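Local coordinates for uncharacterized protein VP1736 (Vibrio parahaemolyticus, PDB 3LXQ) that is of unknown function but belongs to the sulfatase family within the alkaline phosphatase-like clan of alpha/beta proteins, at residues Q177-G182 with D228-R233; D222-A227 with V245-N250. All coordinates share one frame; numbering follows the deposited sequence.

Interaction 1. Residues Q177-G182 with D228-R233; sequences QFIYGG and DEEFER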
loop_
_atom_site.group_PDB
_atom_site.type_symbol
_atom_site.label_atom_id
_atom_site.label_comp_id
_atom_site.label_asym_id
_atom_site.label_seq_id
_atom_site.Cartn_x
_atom_site.Cartn_y
_atom_site.Cartn_z
ATOM N N GLN A 177 5.264 -14.441 5.575
ATOM C CA GLN A 177 3.924 -14.882 5.942
ATOM C C GLN A 177 2.864 -13.840 5.654
ATOM O O GLN A 177 3.161 -12.662 5.492
ATOM C CB GLN A 177 3.853 -15.303 7.418
ATOM C CG GLN A 177 4.100 -14.168 8.402
ATOM C CD GLN A 177 3.769 -14.530 9.838
ATOM O OE1 GLN A 177 3.660 -15.708 10.195
ATOM N NE2 GLN A 177 3.607 -13.511 10.676
ATOM N N PHE A 178 1.623 -14.312 5.597
ATOM C CA PHE A 178 0.451 -13.485 5.439
ATOM C C PHE A 178 -0.486 -13.872 6.568
ATOM O O PHE A 178 -0.782 -15.037 6.738
ATOM C CB PHE A 178 -0.189 -13.788 4.086
ATOM C CG PHE A 178 -1.542 -13.151 3.876
ATOM C CD1 PHE A 178 -1.728 -11.774 4.022
ATOM C CD2 PHE A 178 -2.624 -13.934 3.481
ATOM C CE1 PHE A 178 -2.986 -11.184 3.804
ATOM C CE2 PHE A 178 -3.876 -13.359 3.253
ATOM C CZ PHE A 178 -4.057 -11.977 3.412
ATOM N N ILE A 179 -0.921 -12.903 7.361
ATOM C CA ILE A 179 -1.910 -13.177 8.394
ATOM C C ILE A 179 -3.223 -12.490 8.031
ATOM O O ILE A 179 -3.258 -11.283 7.821
ATOM C CB ILE A 179 -1.469 -12.741 9.815
ATOM C CG1 ILE A 179 -0.071 -13.289 10.159
ATOM C CG2 ILE A 179 -2.486 -13.238 10.855
ATOM C CD1 ILE A 179 0.478 -12.801 11.525
ATOM N N TYR A 180 -4.287 -13.283 7.999
ATOM C CA TYR A 180 -5.627 -12.851 7.625
ATOM C C TYR A 180 -6.645 -13.489 8.583
ATOM O O TYR A 180 -6.407 -14.577 9.103
ATOM C CB TYR A 180 -5.883 -13.313 6.192
ATOM C CG TYR A 180 -7.118 -12.767 5.524
ATOM C CD1 TYR A 180 -7.400 -11.408 5.537
ATOM C CD2 TYR A 180 -7.981 -13.618 4.828
ATOM C CE1 TYR A 180 -8.519 -10.912 4.911
ATOM C CE2 TYR A 180 -9.111 -13.133 4.192
ATOM C CZ TYR A 180 -9.376 -11.775 4.240
ATOM O OH TYR A 180 -10.487 -11.276 3.615
ATOM N N GLY A 181 -7.773 -12.815 8.799
ATOM C CA GLY A 181 -8.834 -13.313 9.665
ATOM C C GLY A 181 -9.885 -14.220 9.019
ATOM O O GLY A 181 -10.506 -15.038 9.705
ATOM N N GLY A 182 -10.081 -14.064 7.709
ATOM C CA GLY A 182 -11.072 -14.823 6.950
ATOM C C GLY A 182 -10.468 -15.935 6.117
ATOM O O GLY A 182 -9.469 -16.541 6.510
ATOM N N ASP A 228 0.583 -10.764 17.147
ATOM C CA ASP A 228 1.420 -10.717 18.362
ATOM C C ASP A 228 1.938 -12.092 18.815
ATOM O O ASP A 228 3.064 -12.201 19.319
ATOM C CB ASP A 228 0.648 -10.023 19.497
ATOM C CG ASP A 228 1.371 -10.097 20.842
ATOM O OD1 ASP A 228 0.982 -10.961 21.651
ATOM O OD2 ASP A 228 2.314 -9.307 21.083
ATOM N N GLU A 229 1.102 -13.118 18.650
ATOM C CA GLU A 229 1.456 -14.522 18.934
ATOM C C GLU A 229 2.512 -15.043 17.957
ATOM O O GLU A 229 3.477 -15.696 18.358
ATOM C CB GLU A 229 0.217 -15.428 18.823
ATOM C CG GLU A 229 -0.300 -16.050 20.107
ATOM C CD GLU A 229 -1.193 -17.265 19.853
ATOM O OE1 GLU A 229 -1.925 -17.294 18.833
ATOM O OE2 GLU A 229 -1.152 -18.205 20.673
ATOM N N GLU A 230 2.303 -14.760 16.675
ATOM C CA GLU A 230 3.159 -15.241 15.597
ATOM C C GLU A 230 4.508 -14.545 15.604
ATOM O O GLU A 230 5.510 -15.123 15.192
ATOM C CB GLU A 230 2.479 -14.983 14.241
ATOM C CG GLU A 230 1.497 -16.068 13.828
ATOM C CD GLU A 230 2.200 -17.383 13.505
ATOM O OE1 GLU A 230 2.228 -18.276 14.379
ATOM O OE2 GLU A 230 2.753 -17.517 12.392
ATOM N N PHE A 231 4.509 -13.286 16.036
ATOM C CA PHE A 231 5.705 -12.460 16.000
ATOM C C PHE A 231 6.580 -12.815 17.185
ATOM O O PHE A 231 7.785 -12.969 17.031
ATOM C CB PHE A 231 5.359 -10.969 16.028
ATOM C CG PHE A 231 4.524 -10.498 14.854
ATOM C CD1 PHE A 231 4.576 -11.151 13.627
ATOM C CD2 PHE A 231 3.702 -9.382 14.983
ATOM C CE1 PHE A 231 3.816 -10.715 12.558
ATOM C CE2 PHE A 231 2.939 -8.930 13.898
ATOM C CZ PHE A 231 2.998 -9.609 12.687
ATOM N N GLU A 232 5.973 -12.954 18.363
ATOM C CA GLU A 232 6.718 -13.382 19.558
ATOM C C GLU A 232 7.239 -14.808 19.411
ATOM O O GLU A 232 8.225 -15.188 20.053
ATOM C CB GLU A 232 5.878 -13.239 20.825
ATOM C CG GLU A 232 6.668 -12.652 22.000
ATOM C CD GLU A 232 5.971 -11.443 22.606
ATOM O OE1 GLU A 232 4.763 -11.222 22.327
ATOM O OE2 GLU A 232 6.633 -10.700 23.351
ATOM N N ARG A 233 6.564 -15.576 18.560
ATOM C CA ARG A 233 6.997 -16.906 18.155
ATOM C C ARG A 233 8.207 -16.810 17.230
ATOM O O ARG A 233 9.274 -17.343 17.550
ATOM C CB ARG A 233 5.850 -17.655 17.461
ATOM C CG ARG A 233 6.107 -19.144 17.179
ATOM C CD ARG A 233 7.176 -19.344 16.089
ATOM N NE ARG A 233 6.753 -20.195 14.976
ATOM C CZ ARG A 233 5.576 -20.123 14.361
ATOM N NH1 ARG A 233 5.309 -20.943 13.357
ATOM N NH2 ARG A 233 4.670 -19.227 14.732
#

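Interaction 2. Residues D222-A227 with V245-N250; sequences DLYNKA and VFTSSN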
loop_
_atom_site.group_PDB
_atom_site.type_symbol
_atom_site.label_atom_id
_atom_site.label_comp_id
_atom_site.label_asym_id
_atom_site.label_seq_id
_atom_site.Cartn_x
_atom_site.Cartn_y
_atom_site.Cartn_z
ATOM N N ASP A 222 -8.858 -10.287 17.402
ATOM C CA ASP A 222 -8.380 -11.676 17.292
ATOM C C ASP A 222 -7.253 -11.801 16.273
ATOM O O ASP A 222 -6.272 -12.513 16.501
ATOM C CB ASP A 222 -9.520 -12.654 16.971
ATOM C CG ASP A 222 -10.590 -12.685 18.058
ATOM O OD1 ASP A 222 -10.260 -12.949 19.243
ATOM O OD2 ASP A 222 -11.761 -12.425 17.715
ATOM N N LEU A 223 -7.396 -11.099 15.150
ATOM C CA LEU A 223 -6.334 -11.019 14.143
ATOM C C LEU A 223 -5.029 -10.519 14.762
ATOM O O LEU A 223 -3.965 -11.099 14.550
ATOM C CB LEU A 223 -6.731 -10.066 13.016
ATOM C CG LEU A 223 -5.700 -9.789 11.914
ATOM C CD1 LEU A 223 -5.529 -10.983 10.984
ATOM C CD2 LEU A 223 -6.124 -8.561 11.128
ATOM N N TYR A 224 -5.156 -9.445 15.531
ATOM C CA TYR A 224 -4.026 -8.768 16.135
ATOM C C TYR A 224 -3.423 -9.528 17.319
ATOM O O TYR A 224 -2.227 -9.394 17.584
ATOM C CB TYR A 224 -4.427 -7.348 16.549
ATOM C CG TYR A 224 -4.554 -6.331 15.418
ATOM C CD1 TYR A 224 -3.614 -6.263 14.378
ATOM C CD2 TYR A 224 -5.586 -5.395 15.424
ATOM C CE1 TYR A 224 -3.725 -5.297 13.362
ATOM C CE2 TYR A 224 -5.706 -4.433 14.421
ATOM C CZ TYR A 224 -4.782 -4.386 13.401
ATOM O OH TYR A 224 -4.935 -3.420 12.438
ATOM N N ASN A 225 -4.234 -10.311 18.038
ATOM C CA ASN A 225 -3.690 -11.219 19.071
ATOM C C ASN A 225 -2.863 -12.309 18.385
ATOM O O ASN A 225 -1.795 -12.688 18.864
ATOM C CB ASN A 225 -4.789 -11.874 19.922
ATOM C CG ASN A 225 -5.628 -10.867 20.722
ATOM O OD1 ASN A 225 -6.832 -11.067 20.902
ATOM N ND2 ASN A 225 -4.999 -9.809 21.221
ATOM N N LYS A 226 -3.369 -12.787 17.247
ATOM C CA LYS A 226 -2.719 -13.832 16.463
ATOM C C LYS A 226 -1.396 -13.348 15.911
ATOM O O LYS A 226 -0.432 -14.112 15.826
ATOM C CB LYS A 226 -3.611 -14.263 15.291
ATOM C CG LYS A 226 -3.132 -15.521 14.561
ATOM C CD LYS A 226 -3.017 -16.679 15.563
ATOM C CE LYS A 226 -3.043 -18.051 14.907
ATOM N NZ LYS A 226 -2.684 -19.109 15.919
ATOM N N ALA A 227 -1.373 -12.081 15.506
ATOM C CA ALA A 227 -0.178 -11.469 14.963
ATOM C C ALA A 227 0.884 -11.467 16.054
ATOM O O ALA A 227 1.924 -12.126 15.919
ATOM C CB ALA A 227 -0.483 -10.066 14.479
ATOM N N VAL A 245 -0.236 -8.432 7.376
ATOM C CA VAL A 245 -1.402 -8.647 8.223
ATOM C C VAL A 245 -2.508 -7.754 7.691
ATOM O O VAL A 245 -2.319 -6.546 7.575
ATOM C CB VAL A 245 -1.126 -8.235 9.682
ATOM C CG1 VAL A 245 -2.359 -8.443 10.532
ATOM C CG2 VAL A 245 0.094 -8.983 10.275
ATOM N N PHE A 246 -3.663 -8.337 7.377
ATOM C CA PHE A 246 -4.719 -7.622 6.659
ATOM C C PHE A 246 -6.027 -7.684 7.423
ATOM O O PHE A 246 -6.548 -8.769 7.662
ATOM C CB PHE A 246 -4.857 -8.222 5.252
ATOM C CG PHE A 246 -5.779 -7.454 4.316
ATOM C CD1 PHE A 246 -6.003 -6.087 4.471
ATOM C CD2 PHE A 246 -6.394 -8.114 3.253
ATOM C CE1 PHE A 246 -6.843 -5.381 3.588
ATOM C CE2 PHE A 246 -7.239 -7.421 2.353
ATOM C CZ PHE A 246 -7.455 -6.053 2.526
ATOM N N THR A 247 -6.553 -6.523 7.807
ATOM C CA THR A 247 -7.817 -6.453 8.561
ATOM C C THR A 247 -9.021 -6.862 7.709
ATOM O O THR A 247 -8.949 -6.814 6.478
ATOM C CB THR A 247 -8.073 -5.049 9.211
ATOM O OG1 THR A 247 -8.283 -4.047 8.200
ATOM C CG2 THR A 247 -6.914 -4.652 10.129
ATOM N N SER A 248 -10.109 -7.243 8.392
ATOM C CA SER A 248 -11.349 -7.770 7.787
ATOM C C SER A 248 -12.639 -7.241 8.413
ATOM O O SER A 248 -13.706 -7.315 7.785
ATOM C CB SER A 248 -11.395 -9.296 7.921
ATOM O OG SER A 248 -10.528 -9.907 6.987
ATOM N N SER A 249 -12.574 -6.736 9.644
ATOM C CA SER A 249 -13.816 -6.316 10.326
ATOM C C SER A 249 -14.603 -5.267 9.562
ATOM O O SER A 249 -15.829 -5.323 9.519
ATOM C CB SER A 249 -13.565 -5.815 11.756
ATOM O OG SER A 249 -13.274 -6.891 12.614
ATOM N N ASN A 250 -13.891 -4.299 8.991
ATOM C CA ASN A 250 -14.518 -3.213 8.251
ATOM C C ASN A 250 -15.027 -3.632 6.863
ATOM O O ASN A 250 -14.461 -3.245 5.831
ATOM C CB ASN A 250 -13.558 -2.021 8.170
ATOM C CG ASN A 250 -14.203 -0.795 7.585
ATOM O OD1 ASN A 250 -15.421 -0.655 7.603
ATOM N ND2 ASN A 250 -13.388 0.097 7.043
#

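Interaction 1. Residues Q177-G182 with D228-R233
Gln177 and Ile179, two residues apart on one face of strand 175-180, reach across to Glu230 and Phe231 of helix 220-234. The Gln177 chain runs out extended beyond CG, which carries its amide the whole way to the helix. There the amide lies nearly coplanar with the Glu230 carboxylate, the planes 26° apart, and one end of the amide comes to the edge of the Phe231 ring, close to the ring plane. Ring and amide are turned 49° against each other, so they do not stack. Two residues on, Ile179 brings its terminal methyl to the same pair: CD1 lies 4.0 Å from CB of Glu230 and 4.1 Å from CE1 of Phe231. In Glu230 the bend at chi2 (-68°) turns the carboxylate toward Arg233. Arg233, one turn on, grips it there: NH2 lies 2.6 Å from OE1 of Glu230 in a salt bridge, with the acceptor in the guanidinium plane but approached from above the carboxylate plane. This partner probably favours the charged form of the buried acid. Strand and helix run roughly antiparallel, their axes 10.9 Å apart at closest approach. Phe231 also meets the rings of Phe241 and Tyr294, and strand 175-180 pairs in parallel with strands 200-202 and 241-246 in the sheet that the helix packs on.

Interaction 2. Residues D222-A227 with V245-N250
Leu223 turns CG away from its backbone N (chi1 176°), and its chain then sets the two methyls onto the end of strand 241-246. There it meets Val245, and the two branched side chains lie alongside each other, pointing opposite ways. The CD2 methyl of Leu223 sits 3.8 Å from CG1 of Val245. The same methyl lies on the backbone that follows, with CD2 3.5 Å from the carbonyl O of Phe246 and 3.7 Å from CA of Thr247. One turn along the helix, CB of Ala227 stands 4.4 Å from CG2 of Val245; the CA atoms of Ala227 and Val245 are 7.4 Å apart, the same spacing as between those of Leu223 and Thr247. This is the helix-on-sheet packing of an alpha/beta fold, in the alkaline phosphatase-like clan: helix 220-234 leads through a short connection into strand 241-246, and the helix packs back on that strand, which runs parallel to its neighbours 87-93 and 175-180. The Tyr224 ring reaches past Val245, with CE1 4.4 Å from CG1 of Val245, to Thr247, where OH of Tyr224 comes within 3.3 Å of CG2 of Thr247; the methyl lies oblique to the ring. The hydroxyl itself is hydrogen-bonded to Gln93. On Thr247, chi1 of 67° sets OG1 between the backbone N and the carbonyl carbon, and that oxygen bonds to the backbone N of Glu94, leaving CG2 to meet the tyrosine. Phe246 points away from the helix and packs on Leu92 and Phe178. Past the strand end, Asp220 OD1 receives the backbone N-H groups of both Ser248 and Ser249.

How the interactions relate
Interactions 1 and 2 are both buried and use successive turns of helix 220-234 against neighbouring parallel strands of one sheet, their centres 8 Å apart. Ile179 bridges them: its side chain also touches Leu223, Ala227 and Val245, and its carbonyl O lies 3.0 Å from N of Phe246, a probable hydrogen bond between the two strands. Interaction 1, toward the C-terminal end of the helix, mixes aliphatic and aromatic contacts with an amide, a carboxylate and a salt bridge within the helix. Interaction 2 buries more surface, 232 against 166 Å², chiefly through apolar groups; the hydroxyls of Tyr224 and Thr247 bond to Gln93 and Glu94, at and just after the end of strand 87-93.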